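Local coordinates for MAGE domain-containing protein (Xenopus laevis, PDB 7DG2) that probably serves as the MAGE-type Nse3 subunit that pairs with Nse1 and shapes Nse4 within the DNA-binding Smc5/6 complex, at residues V146-N159 with Y169-T181. Numbering follows the deposited sequence.
Sequences VTEEFVKQKYLEYN and YEFRWGQRAFKET
The phenol OH of Tyr-155 gives a 2.6 Å hydrogen bond to OE1 of Glu-180, on the syn side, somewhat out of the carboxylate plane, and is also hydrogen-bonded to Arg-64 of the neighbouring Nse4 chain. This junction lies at the open end of an antiparallel beta hairpin in the MAGE homology domain, where helix 142-152 leads into one strand and helix 175-180 follows the other. Arg-176 ties it together: CD sits over one face of the Tyr-155 ring, 3.4 Å from its centroid, in a CH-pi contact. A bend at chi3 (-72°) then turns the guanidinium so that NE reaches Gln-153 O at 2.8 Å, in the carbonyl plane, while NH1 forms a salt bridge with Glu-180 OE2. The helix end, a Schellman motif at Lys-154, is joined to the next helix by Arg-176 N, which bonds Lys-154 O. In the hairpin, the hydrogen-bonded pairs Glu-157/Arg-172 and Asn-159/Glu-170 point to one face, where a water links Asn-159 ND2 to Glu-170 OE2; Tyr-158 and Phe-171 point to the other. Tyr-158 lies in an offset stack on Tyr-169, centroids 4.4 Å apart and planes at 9°; the Tyr-158 OH is hydrogen-bonded to Glu-118. Phe-171 meets Tyr-158 obliquely and packs against Ile-109 of helix 94-111 and Ile-121 of helix 118-127; over its ring face, Tyr-158 CD1 lies 3.3 Å from Phe-171 CZ.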
loop_
_atom_site.group_PDB
_atom_site.type_symbol
_atom_site.label_atom_id
_atom_site.label_comp_id
_atom_site.label_asym_id
_atom_site.label_seq_id
_atom_site.Cartn_x
_atom_site.Cartn_y
_atom_site.Cartn_z
ATOM N N VAL B 146 -8.486 -7.862 -16.076
ATOM C CA VAL B 146 -8.646 -6.919 -17.183
ATOM C C VAL B 146 -10.102 -6.500 -17.372
ATOM O O VAL B 146 -10.387 -5.317 -17.599
ATOM C CB VAL B 146 -8.052 -7.515 -18.472
ATOM C CG1 VAL B 146 -8.359 -6.615 -19.650
ATOM C CG2 VAL B 146 -6.535 -7.707 -18.320
ATOM N N THR B 147 -11.053 -7.441 -17.301
ATOM C CA THR B 147 -12.443 -7.122 -17.612
ATOM C C THR B 147 -13.268 -6.717 -16.397
ATOM O O THR B 147 -14.375 -6.195 -16.570
ATOM C CB THR B 147 -13.145 -8.309 -18.300
ATOM O OG1 THR B 147 -13.294 -9.395 -17.373
ATOM C CG2 THR B 147 -12.345 -8.770 -19.500
ATOM N N GLU B 148 -12.773 -6.940 -15.181
ATOM C CA GLU B 148 -13.518 -6.576 -13.981
ATOM C C GLU B 148 -12.746 -5.582 -13.123
ATOM O O GLU B 148 -13.225 -4.465 -12.913
ATOM C CB GLU B 148 -13.879 -7.839 -13.172
ATOM C CG GLU B 148 -14.742 -8.838 -13.956
ATOM C CD GLU B 148 -15.174 -10.048 -13.132
ATOM O OE1 GLU B 148 -15.218 -9.956 -11.885
ATOM O OE2 GLU B 148 -15.471 -11.095 -13.741
ATOM N N GLU B 149 -11.552 -5.942 -12.652
ATOM C CA GLU B 149 -10.825 -5.075 -11.725
ATOM C C GLU B 149 -10.477 -3.739 -12.371
ATOM O O GLU B 149 -10.792 -2.676 -11.822
ATOM C CB GLU B 149 -9.562 -5.775 -11.227
ATOM C CG GLU B 149 -8.714 -4.921 -10.275
ATOM C CD GLU B 149 -7.638 -5.733 -9.561
ATOM O OE1 GLU B 149 -6.569 -5.175 -9.224
ATOM O OE2 GLU B 149 -7.865 -6.942 -9.346
ATOM N N PHE B 150 -9.824 -3.771 -13.538
ATOM C CA PHE B 150 -9.493 -2.521 -14.228
ATOM C C PHE B 150 -10.743 -1.727 -14.584
ATOM O O PHE B 150 -10.699 -0.496 -14.653
ATOM C CB PHE B 150 -8.688 -2.795 -15.499
ATOM C CG PHE B 150 -7.263 -3.229 -15.266
ATOM C CD1 PHE B 150 -6.628 -3.024 -14.044
ATOM C CD2 PHE B 150 -6.543 -3.813 -16.301
ATOM C CE1 PHE B 150 -5.305 -3.407 -13.865
ATOM C CE2 PHE B 150 -5.227 -4.212 -16.128
ATOM C CZ PHE B 150 -4.602 -4.001 -14.907
ATOM N N VAL B 151 -11.868 -2.405 -14.811
ATOM C CA VAL B 151 -13.082 -1.709 -15.214
ATOM C C VAL B 151 -13.749 -1.033 -14.020
ATOM O O VAL B 151 -14.180 0.126 -14.116
ATOM C CB VAL B 151 -14.022 -2.696 -15.935
ATOM C CG1 VAL B 151 -15.334 -2.028 -16.264
ATOM C CG2 VAL B 151 -13.363 -3.168 -17.219
ATOM N N LYS B 152 -13.813 -1.724 -12.875
ATOM C CA LYS B 152 -14.390 -1.126 -11.672
ATOM C C LYS B 152 -13.525 0.008 -11.134
ATOM O O LYS B 152 -14.040 0.935 -10.498
ATOM C CB LYS B 152 -14.592 -2.196 -10.607
ATOM C CG LYS B 152 -15.702 -3.181 -10.960
ATOM C CD LYS B 152 -15.375 -4.578 -10.483
ATOM C CE LYS B 152 -15.110 -4.615 -8.995
ATOM N NZ LYS B 152 -14.661 -5.979 -8.570
ATOM N N GLN B 153 -12.221 -0.044 -11.388
ATOM C CA GLN B 153 -11.342 1.074 -11.060
ATOM C C GLN B 153 -11.484 2.232 -12.034
ATOM O O GLN B 153 -10.918 3.307 -11.783
ATOM C CB GLN B 153 -9.892 0.583 -11.020
ATOM C CG GLN B 153 -9.637 -0.384 -9.866
ATOM C CD GLN B 153 -8.248 -1.022 -9.931
ATOM O OE1 GLN B 153 -7.694 -1.235 -11.014
ATOM N NE2 GLN B 153 -7.685 -1.327 -8.768
ATOM N N LYS B 154 -12.242 2.047 -13.126
ATOM C CA LYS B 154 -12.431 3.033 -14.190
ATOM C C LYS B 154 -11.152 3.313 -14.973
ATOM O O LYS B 154 -11.039 4.365 -15.610
ATOM C CB LYS B 154 -13.000 4.357 -13.669
ATOM C CG LYS B 154 -14.233 4.205 -12.807
ATOM C CD LYS B 154 -15.356 3.559 -13.556
ATOM C CE LYS B 154 -16.674 3.821 -12.833
ATOM N NZ LYS B 154 -17.804 3.149 -13.520
ATOM N N TYR B 155 -10.186 2.389 -14.951
ATOM C CA TYR B 155 -9.068 2.505 -15.883
ATOM C C TYR B 155 -9.494 2.168 -17.301
ATOM O O TYR B 155 -8.969 2.739 -18.256
ATOM C CB TYR B 155 -7.920 1.585 -15.478
ATOM C CG TYR B 155 -7.038 2.116 -14.375
ATOM C CD1 TYR B 155 -6.340 3.305 -14.532
ATOM C CD2 TYR B 155 -6.862 1.391 -13.197
ATOM C CE1 TYR B 155 -5.497 3.779 -13.531
ATOM C CE2 TYR B 155 -6.043 1.855 -12.192
ATOM C CZ TYR B 155 -5.357 3.037 -12.366
ATOM O OH TYR B 155 -4.550 3.489 -11.348
ATOM N N LEU B 156 -10.442 1.248 -17.457
ATOM C CA LEU B 156 -10.914 0.838 -18.768
ATOM C C LEU B 156 -12.435 0.847 -18.792
ATOM O O LEU B 156 -13.090 0.674 -17.762
ATOM C CB LEU B 156 -10.419 -0.566 -19.119
ATOM C CG LEU B 156 -8.907 -0.811 -19.186
ATOM C CD1 LEU B 156 -8.614 -2.294 -19.346
ATOM C CD2 LEU B 156 -8.276 -0.002 -20.305
ATOM N N GLU B 157 -12.979 1.050 -19.987
ATOM C CA GLU B 157 -14.372 0.750 -20.297
ATOM C C GLU B 157 -14.435 -0.565 -21.062
ATOM O O GLU B 157 -13.565 -0.855 -21.886
ATOM C CB GLU B 157 -15.003 1.852 -21.145
ATOM C CG GLU B 157 -15.331 3.130 -20.423
ATOM C CD GLU B 157 -16.034 4.109 -21.340
ATOM O OE1 GLU B 157 -16.299 3.737 -22.508
ATOM O OE2 GLU B 157 -16.320 5.245 -20.901
ATOM N N TYR B 158 -15.486 -1.344 -20.801
ATOM C CA TYR B 158 -15.664 -2.687 -21.351
ATOM C C TYR B 158 -17.093 -2.724 -21.873
ATOM O O TYR B 158 -18.024 -2.938 -21.094
ATOM C CB TYR B 158 -15.424 -3.750 -20.282
ATOM C CG TYR B 158 -15.448 -5.190 -20.744
ATOM C CD1 TYR B 158 -14.591 -5.634 -21.736
ATOM C CD2 TYR B 158 -16.314 -6.117 -20.159
ATOM C CE1 TYR B 158 -14.585 -6.961 -22.142
ATOM C CE2 TYR B 158 -16.317 -7.447 -20.562
ATOM C CZ TYR B 158 -15.454 -7.863 -21.556
ATOM O OH TYR B 158 -15.442 -9.177 -21.973
ATOM N N ASN B 159 -17.263 -2.489 -23.174
ATOM C CA ASN B 159 -18.565 -2.177 -23.752
ATOM C C ASN B 159 -18.966 -3.209 -24.795
ATOM O O ASN B 159 -18.139 -3.648 -25.597
ATOM C CB ASN B 159 -18.550 -0.788 -24.396
ATOM C CG ASN B 159 -18.173 0.309 -23.413
ATOM O OD1 ASN B 159 -18.573 0.272 -22.250
ATOM N ND2 ASN B 159 -17.399 1.292 -23.881
ATOM N N TYR B 169 -17.214 -7.736 -27.274
ATOM C CA TYR B 169 -16.876 -6.591 -26.440
ATOM C C TYR B 169 -15.688 -5.824 -27.009
ATOM O O TYR B 169 -14.820 -6.387 -27.684
ATOM C CB TYR B 169 -16.564 -7.034 -25.010
ATOM C CG TYR B 169 -17.792 -7.403 -24.214
ATOM C CD1 TYR B 169 -18.322 -8.680 -24.275
ATOM C CD2 TYR B 169 -18.427 -6.464 -23.408
ATOM C CE1 TYR B 169 -19.452 -9.014 -23.549
ATOM C CE2 TYR B 169 -19.545 -6.788 -22.676
ATOM C CZ TYR B 169 -20.056 -8.064 -22.753
ATOM O OH TYR B 169 -21.179 -8.390 -22.029
ATOM N N GLU B 170 -15.658 -4.525 -26.723
ATOM C CA GLU B 170 -14.532 -3.676 -27.083
ATOM C C GLU B 170 -14.146 -2.808 -25.891
ATOM O O GLU B 170 -14.945 -2.564 -24.983
ATOM C CB GLU B 170 -14.850 -2.799 -28.297
ATOM C CG GLU B 170 -16.041 -1.886 -28.092
ATOM C CD GLU B 170 -16.557 -1.312 -29.395
ATOM O OE1 GLU B 170 -16.032 -1.696 -30.463
ATOM O OE2 GLU B 170 -17.482 -0.478 -29.347
ATOM N N PHE B 171 -12.904 -2.335 -25.912
ATOM C CA PHE B 171 -12.329 -1.589 -24.805
ATOM C C PHE B 171 -12.046 -0.150 -25.207
ATOM O O PHE B 171 -11.606 0.120 -26.330
ATOM C CB PHE B 171 -11.019 -2.222 -24.351
ATOM C CG PHE B 171 -11.167 -3.479 -23.555
ATOM C CD1 PHE B 171 -11.328 -3.425 -22.178
ATOM C CD2 PHE B 171 -11.058 -4.720 -24.167
ATOM C CE1 PHE B 171 -11.402 -4.586 -21.432
ATOM C CE2 PHE B 171 -11.125 -5.883 -23.426
ATOM C CZ PHE B 171 -11.308 -5.817 -22.064
ATOM N N ARG B 172 -12.272 0.773 -24.271
ATOM C CA ARG B 172 -11.807 2.149 -24.379
ATOM C C ARG B 172 -11.098 2.511 -23.079
ATOM O O ARG B 172 -11.206 1.798 -22.079
ATOM C CB ARG B 172 -12.969 3.125 -24.629
ATOM C CG ARG B 172 -13.886 2.749 -25.788
ATOM C CD ARG B 172 -14.945 3.826 -26.013
ATOM N NE ARG B 172 -14.332 5.119 -26.315
ATOM C CZ ARG B 172 -14.006 5.521 -27.540
ATOM N NH1 ARG B 172 -14.240 4.725 -28.577
ATOM N NH2 ARG B 172 -13.444 6.712 -27.734
ATOM N N TRP B 173 -10.376 3.632 -23.091
ATOM C CA TRP B 173 -9.875 4.184 -21.834
ATOM C C TRP B 173 -11.036 4.559 -20.923
ATOM O O TRP B 173 -12.042 5.121 -21.373
ATOM C CB TRP B 173 -9.040 5.442 -22.070
ATOM C CG TRP B 173 -7.678 5.256 -22.645
ATOM C CD1 TRP B 173 -7.228 4.219 -23.403
ATOM C CD2 TRP B 173 -6.586 6.174 -22.520
ATOM N NE1 TRP B 173 -5.907 4.433 -23.758
ATOM C CE2 TRP B 173 -5.493 5.626 -23.222
ATOM C CE3 TRP B 173 -6.427 7.407 -21.872
ATOM C CZ2 TRP B 173 -4.251 6.265 -23.291
ATOM C CZ3 TRP B 173 -5.187 8.043 -21.943
ATOM C CH2 TRP B 173 -4.119 7.471 -22.654
ATOM N N GLY B 174 -10.873 4.276 -19.614
ATOM C CA GLY B 174 -11.803 4.751 -18.613
ATOM C C GLY B 174 -11.443 6.134 -18.064
ATOM O O GLY B 174 -10.367 6.670 -18.320
ATOM N N GLN B 175 -12.377 6.682 -17.278
ATOM C CA GLN B 175 -12.219 8.024 -16.729
ATOM C C GLN B 175 -10.975 8.140 -15.854
ATOM O O GLN B 175 -10.324 9.193 -15.830
ATOM C CB GLN B 175 -13.471 8.397 -15.930
ATOM C CG GLN B 175 -14.756 8.559 -16.771
ATOM C CD GLN B 175 -16.034 8.350 -15.949
ATOM O OE1 GLN B 175 -16.059 7.554 -15.002
ATOM N NE2 GLN B 175 -17.101 9.065 -16.314
ATOM N N ARG B 176 -10.623 7.079 -15.125
ATOM C CA ARG B 176 -9.425 7.171 -14.289
ATOM C C ARG B 176 -8.158 7.284 -15.135
ATOM O O ARG B 176 -7.229 8.009 -14.763
ATOM C CB ARG B 176 -9.341 5.980 -13.335
ATOM C CG ARG B 176 -8.100 6.048 -12.440
ATOM C CD ARG B 176 -7.985 4.847 -11.514
ATOM N NE ARG B 176 -8.955 4.834 -10.427
ATOM C CZ ARG B 176 -8.830 5.495 -9.277
ATOM N NH1 ARG B 176 -7.773 6.261 -9.050
ATOM N NH2 ARG B 176 -9.778 5.384 -8.352
ATOM N N ALA B 177 -8.099 6.586 -16.282
ATOM C CA ALA B 177 -6.932 6.699 -17.153
ATOM C C ALA B 177 -6.753 8.126 -17.650
ATOM O O ALA B 177 -5.627 8.637 -17.705
ATOM C CB ALA B 177 -7.052 5.740 -18.341
ATOM N N PHE B 178 -7.846 8.790 -18.022
ATOM C CA PHE B 178 -7.696 10.152 -18.523
ATOM C C PHE B 178 -7.233 11.120 -17.449
ATOM O O PHE B 178 -6.660 12.161 -17.789
ATOM C CB PHE B 178 -9.006 10.650 -19.135
ATOM C CG PHE B 178 -9.255 10.117 -20.513
ATOM C CD1 PHE B 178 -8.484 10.556 -21.580
ATOM C CD2 PHE B 178 -10.241 9.175 -20.738
ATOM C CE1 PHE B 178 -8.700 10.063 -22.858
ATOM C CE2 PHE B 178 -10.462 8.683 -22.005
ATOM C CZ PHE B 178 -9.689 9.125 -23.068
ATOM N N LYS B 179 -7.457 10.803 -16.165
ATOM C CA LYS B 179 -7.006 11.671 -15.082
ATOM C C LYS B 179 -5.622 11.306 -14.560
ATOM O O LYS B 179 -4.882 12.194 -14.122
ATOM C CB LYS B 179 -8.003 11.637 -13.917
ATOM C CG LYS B 179 -9.371 12.170 -14.263
ATOM C CD LYS B 179 -9.322 13.615 -14.677
ATOM C CE LYS B 179 -10.712 14.127 -15.037
ATOM N NZ LYS B 179 -10.677 15.577 -15.393
ATOM N N GLU B 180 -5.238 10.033 -14.609
ATOM C CA GLU B 180 -3.941 9.642 -14.080
ATOM C C GLU B 180 -2.838 9.667 -15.128
ATOM O O GLU B 180 -1.668 9.841 -14.768
ATOM C CB GLU B 180 -4.018 8.252 -13.445
ATOM C CG GLU B 180 -4.801 8.241 -12.121
ATOM C CD GLU B 180 -4.698 6.928 -11.369
ATOM O OE1 GLU B 180 -4.013 5.991 -11.847
ATOM O OE2 GLU B 180 -5.294 6.840 -10.278
ATOM N N THR B 181 -3.167 9.519 -16.407
ATOM C CA THR B 181 -2.156 9.636 -17.462
ATOM C C THR B 181 -2.758 10.487 -18.581
ATOM O O THR B 181 -3.721 11.232 -18.381
ATOM C CB THR B 181 -1.653 8.235 -17.890
ATOM O OG1 THR B 181 -0.480 8.362 -18.709
ATOM C CG2 THR B 181 -2.720 7.433 -18.647
HETATM O O HOH W 1 -17.203 1.404 -26.913
#